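Local coordinates for protein tRNA modification GTPase MnmE (Chlorobium tepidum, PDB 3GEE) that is a GTPase that probably takes part in adding a carboxymethylaminomethyl group to the wobble uridine (U34) of certain tRNAs, at residues Q179-S183 against Q209-L213; R413-A417 against G453-G457. All blocks are in the same frame, centred on the assembly; numbering follows the deposited sequence.

Both contacts lie in the helical domain and involve different helices of one bundle. Contact 1 joins helix 179-185 to helix 203-232, its centre about 28 Å from the centre of the chain. Contact 2 joins helix 412-432 to the end of helix 441-456, its centre about 12 Å from the same point. Their centres are about 18 Å apart and they do not touch. Each is partly buried, but only contact 1 includes an exposed touching residue, Arg182. Contact 1 is mostly side chain on side chain: leucines on the inner side, longer polar chains outside. Contact 2 has an apolar patch too, but an arginine there also bonds to carbonyls at a helix end. Leu180 of contact 1 touches Val452, just before the 453-457 segment.

Contact 1 of 2, residues Q179-S183 against Q209-L213; sequences QLIRS and QIETL
Gln179 and Gln209 mark the nearest backbone approach, with CA atoms 7.3 Å apart, between two nearly antiparallel helical segments (167°) whose axes are 11.1 Å apart. At that spacing the gap is filled by side chains. Leu213 covers the most ground. Its two methyl groups diverge: CD1 lies 4.0 Å from Leu180 CG, while CD2 lies against the side chain of Gln179, 3.5 Å from its CD and 3.8 Å from its CB. Leucine therefore meets leucine on one branch and the stem and amide carbon of a glutamine on the other.

The second glutamine works from the other helix. The Gln209 chain bends at chi2 (-87°), which turns its amide toward the 179-183 helix. OE1 comes within 3.3 Å of Gln179 CG. The same oxygen is 3.3 Å from Ser183 OG, one helical turn along. Arg182 comes nearest this oxygen with its stem, CD lying 4.0 Å away, and its chain crosses that of Gln209 at about a right angle. With an alanine in place of Gln179, the methylene stem and amide beside Leu213 CD2 would be gone, which would probably open a gap between the helices and leave the Gln209 amide less fixed.

The inner side is closed by other helices of the domain. Leu180 also packs on Leu449 and Val452 of helix 441-456, and Leu213 on Leu425 of helix 412-432. Leucines facing inward, with glutamine and arginine at the margin, are characteristic of an antiparallel helix bundle, here in the helical domain of MnmE.

Contact 2 of 2, residues R413-A417 against G453-G457; sequences RHYEA and GQITG
Arg413 places its guanidinium against the last turn of helix 441-456, which ends in a Schellman motif with Gly457 as the C-prime residue. Two backbone oxygens receive it. NH2 donates to Ile455 O at 3.0 Å in a fairly straight bond (165°). NH1 donates to Gln454 O at 3.1 Å, with a more bent N-H (138°), and lies above that carbonyl's plane. Both oxygens sit near the guanidinium plane, so the group meets the helix end with its edge. The Arg413 chain runs out extended from the backbone and then bends at chi3 (64°), which turns the guanidinium toward the carbonyls. A positive group here probably suits the negative end of the helix dipole.

Beside the polar pair lies an apolar patch centred on Ile455. Its CG2 packs on Ala417 CB at 3.6 Å, one turn along from Arg413. Its CD1 lies 4.0 Å from His414 CB, and the two side chains cross at about a right angle. The backbones come close here, with the CA atoms of His414 and Ile455 5.5 Å apart.

The next shell belongs mainly to helix 140-151. Glu144 OE2 forms a salt bridge with Arg413 NH2 and accepts a hydrogen bond from His414 NE2, so one carboxylate oxygen ties both side chains. Leu141 packs against His414 and Ile455, while Val464 and Ile468 of helix 464-469 touch Arg413.

The helix end is also secured from within. Lys458 N pairs with Gly453 O, as the Schellman motif requires, and Gly457 N bonds weakly to Gln454 O. Thr456 donates to Gly453 O twice, through its backbone N and through OG1 at 3.1 Å, both from the same face of the carbonyl.

Contact 1 of 2, residues Q179-S183 against Q209-L213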
# COMPACT_ATOMS: atom_id res chain seq x y z
N GLN A 179 20.76 28.84 -27.82
CA GLN A 179 20.74 29.62 -29.06
C GLN A 179 19.50 30.50 -29.15
O GLN A 179 19.53 31.58 -29.72
CB GLN A 179 20.83 28.72 -30.30
CG GLN A 179 22.08 27.86 -30.39
CD GLN A 179 21.92 26.49 -29.75
OE1 GLN A 179 21.21 26.33 -28.75
NE2 GLN A 179 22.57 25.49 -30.33
N LEU A 180 18.40 30.01 -28.56
CA LEU A 180 17.15 30.77 -28.52
C LEU A 180 17.18 31.93 -27.52
O LEU A 180 16.24 32.71 -27.43
CB LEU A 180 15.95 29.85 -28.26
CG LEU A 180 15.49 28.96 -29.43
CD1 LEU A 180 14.44 27.96 -28.96
CD2 LEU A 180 14.97 29.77 -30.61
N ILE A 181 18.27 32.03 -26.75
CA ILE A 181 18.59 33.24 -26.00
C ILE A 181 19.64 34.02 -26.80
O ILE A 181 19.54 35.24 -26.95
CB ILE A 181 19.09 32.93 -24.56
CG1 ILE A 181 17.95 32.37 -23.68
CG2 ILE A 181 19.73 34.16 -23.91
CD1 ILE A 181 16.90 33.39 -23.22
N ARG A 182 20.62 33.29 -27.33
CA ARG A 182 21.72 33.86 -28.10
C ARG A 182 21.25 34.59 -29.36
O ARG A 182 21.48 35.79 -29.50
CB ARG A 182 22.73 32.77 -28.47
CG ARG A 182 23.97 33.25 -29.23
CD ARG A 182 24.89 32.09 -29.60
NE ARG A 182 25.55 31.51 -28.43
CZ ARG A 182 25.16 30.41 -27.79
NH1 ARG A 182 24.08 29.74 -28.20
NH2 ARG A 182 25.83 29.97 -26.74
N SER A 183 20.59 33.86 -30.25
CA SER A 183 20.17 34.41 -31.54
C SER A 183 18.92 35.29 -31.43
O SER A 183 18.69 36.14 -32.30
CB SER A 183 19.94 33.28 -32.55
OG SER A 183 21.12 32.52 -32.74
N GLN A 209 22.96 29.10 -37.46
CA GLN A 209 22.50 28.89 -36.09
C GLN A 209 21.13 28.19 -36.08
O GLN A 209 20.92 27.26 -35.31
CB GLN A 209 22.42 30.21 -35.32
CG GLN A 209 23.76 30.72 -34.78
CD GLN A 209 24.11 30.16 -33.41
OE1 GLN A 209 23.25 30.00 -32.55
NE2 GLN A 209 25.39 29.86 -33.21
N ILE A 210 20.23 28.64 -36.95
CA ILE A 210 18.87 28.10 -37.06
C ILE A 210 18.85 26.70 -37.67
O ILE A 210 18.15 25.82 -37.17
CB ILE A 210 17.93 29.06 -37.86
CG1 ILE A 210 17.81 30.44 -37.17
CG2 ILE A 210 16.55 28.44 -38.09
CD1 ILE A 210 17.20 30.43 -35.77
N GLU A 211 19.62 26.49 -38.73
CA GLU A 211 19.68 25.20 -39.43
C GLU A 211 20.15 24.05 -38.54
O GLU A 211 19.67 22.93 -38.66
CB GLU A 211 20.54 25.29 -40.69
CG GLU A 211 19.82 25.91 -41.89
CD GLU A 211 20.66 25.90 -43.16
OE1 GLU A 211 20.72 26.95 -43.84
OE2 GLU A 211 21.25 24.84 -43.49
N THR A 212 21.11 24.35 -37.66
CA THR A 212 21.61 23.37 -36.70
C THR A 212 20.66 23.28 -35.49
O THR A 212 20.61 22.25 -34.81
CB THR A 212 23.04 23.70 -36.24
OG1 THR A 212 23.79 24.23 -37.34
CG2 THR A 212 23.75 22.46 -35.70
N LEU A 213 19.92 24.36 -35.26
CA LEU A 213 18.97 24.44 -34.15
C LEU A 213 17.68 23.68 -34.46
O LEU A 213 17.15 22.97 -33.61
CB LEU A 213 18.67 25.91 -33.82
CG LEU A 213 18.23 26.40 -32.43
CD1 LEU A 213 16.71 26.46 -32.31
CD2 LEU A 213 18.85 25.61 -31.28

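Contact 2 of 2, residues R413-A417 against G453-G457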
# COMPACT_ATOMS: atom_id res chain seq x y z
N ARG A 413 2.03 16.35 -25.41
CA ARG A 413 2.21 17.77 -25.10
C ARG A 413 3.56 18.31 -25.59
O ARG A 413 3.60 19.34 -26.28
CB ARG A 413 2.06 18.03 -23.60
CG ARG A 413 2.04 19.51 -23.22
CD ARG A 413 2.00 19.68 -21.71
NE ARG A 413 3.20 19.16 -21.05
CZ ARG A 413 4.29 19.88 -20.79
NH1 ARG A 413 4.34 21.16 -21.14
NH2 ARG A 413 5.33 19.32 -20.19
N HIS A 414 4.64 17.61 -25.24
CA HIS A 414 5.99 18.01 -25.64
C HIS A 414 6.14 17.96 -27.16
O HIS A 414 6.63 18.91 -27.77
CB HIS A 414 7.05 17.12 -25.00
CG HIS A 414 6.74 16.73 -23.58
ND1 HIS A 414 7.28 15.60 -22.99
CD2 HIS A 414 5.95 17.31 -22.64
CE1 HIS A 414 6.84 15.51 -21.75
NE2 HIS A 414 6.03 16.53 -21.51
N TYR A 415 5.71 16.84 -27.75
CA TYR A 415 5.76 16.63 -29.20
C TYR A 415 5.16 17.83 -29.93
O TYR A 415 5.85 18.49 -30.71
CB TYR A 415 5.04 15.33 -29.55
CG TYR A 415 4.89 15.01 -31.02
CD1 TYR A 415 5.98 14.63 -31.81
CD2 TYR A 415 3.63 15.05 -31.63
CE1 TYR A 415 5.83 14.32 -33.16
CE2 TYR A 415 3.46 14.73 -32.98
CZ TYR A 415 4.56 14.37 -33.74
OH TYR A 415 4.38 14.06 -35.07
N GLU A 416 3.90 18.12 -29.64
CA GLU A 416 3.17 19.20 -30.31
C GLU A 416 3.88 20.53 -30.17
O GLU A 416 3.92 21.33 -31.11
CB GLU A 416 1.73 19.29 -29.80
CG GLU A 416 0.78 18.28 -30.44
CD GLU A 416 -0.53 18.12 -29.67
OE1 GLU A 416 -0.52 18.21 -28.42
OE2 GLU A 416 -1.57 17.90 -30.32
N ALA A 417 4.45 20.77 -28.99
CA ALA A 417 5.21 21.98 -28.73
C ALA A 417 6.52 22.03 -29.53
O ALA A 417 6.88 23.08 -30.06
CB ALA A 417 5.49 22.11 -27.24
N GLY A 453 10.17 26.48 -24.08
CA GLY A 453 10.05 26.80 -22.66
C GLY A 453 8.78 26.28 -22.01
O GLY A 453 8.78 26.00 -20.81
N GLN A 454 7.71 26.15 -22.78
CA GLN A 454 6.43 25.67 -22.27
C GLN A 454 6.49 24.22 -21.79
O GLN A 454 5.78 23.84 -20.86
CB GLN A 454 5.33 25.82 -23.32
CG GLN A 454 4.56 27.12 -23.20
CD GLN A 454 3.62 27.37 -24.37
OE1 GLN A 454 3.08 26.43 -24.96
NE2 GLN A 454 3.43 28.64 -24.71
N ILE A 455 7.35 23.43 -22.42
CA ILE A 455 7.46 22.01 -22.09
C ILE A 455 8.18 21.80 -20.75
O ILE A 455 7.96 20.79 -20.08
CB ILE A 455 8.08 21.16 -23.24
CG1 ILE A 455 9.54 20.79 -22.97
CG2 ILE A 455 7.94 21.86 -24.60
CD1 ILE A 455 9.89 19.43 -23.49
N THR A 456 9.02 22.76 -20.37
CA THR A 456 9.75 22.69 -19.10
C THR A 456 9.07 23.51 -18.00
O THR A 456 9.50 23.48 -16.85
CB THR A 456 11.22 23.13 -19.25
OG1 THR A 456 11.28 24.48 -19.73
CG2 THR A 456 11.96 22.23 -20.23
N GLY A 457 8.03 24.25 -18.37
CA GLY A 457 7.25 25.02 -17.42
C GLY A 457 7.66 26.47 -17.25
O GLY A 457 7.18 27.15 -16.33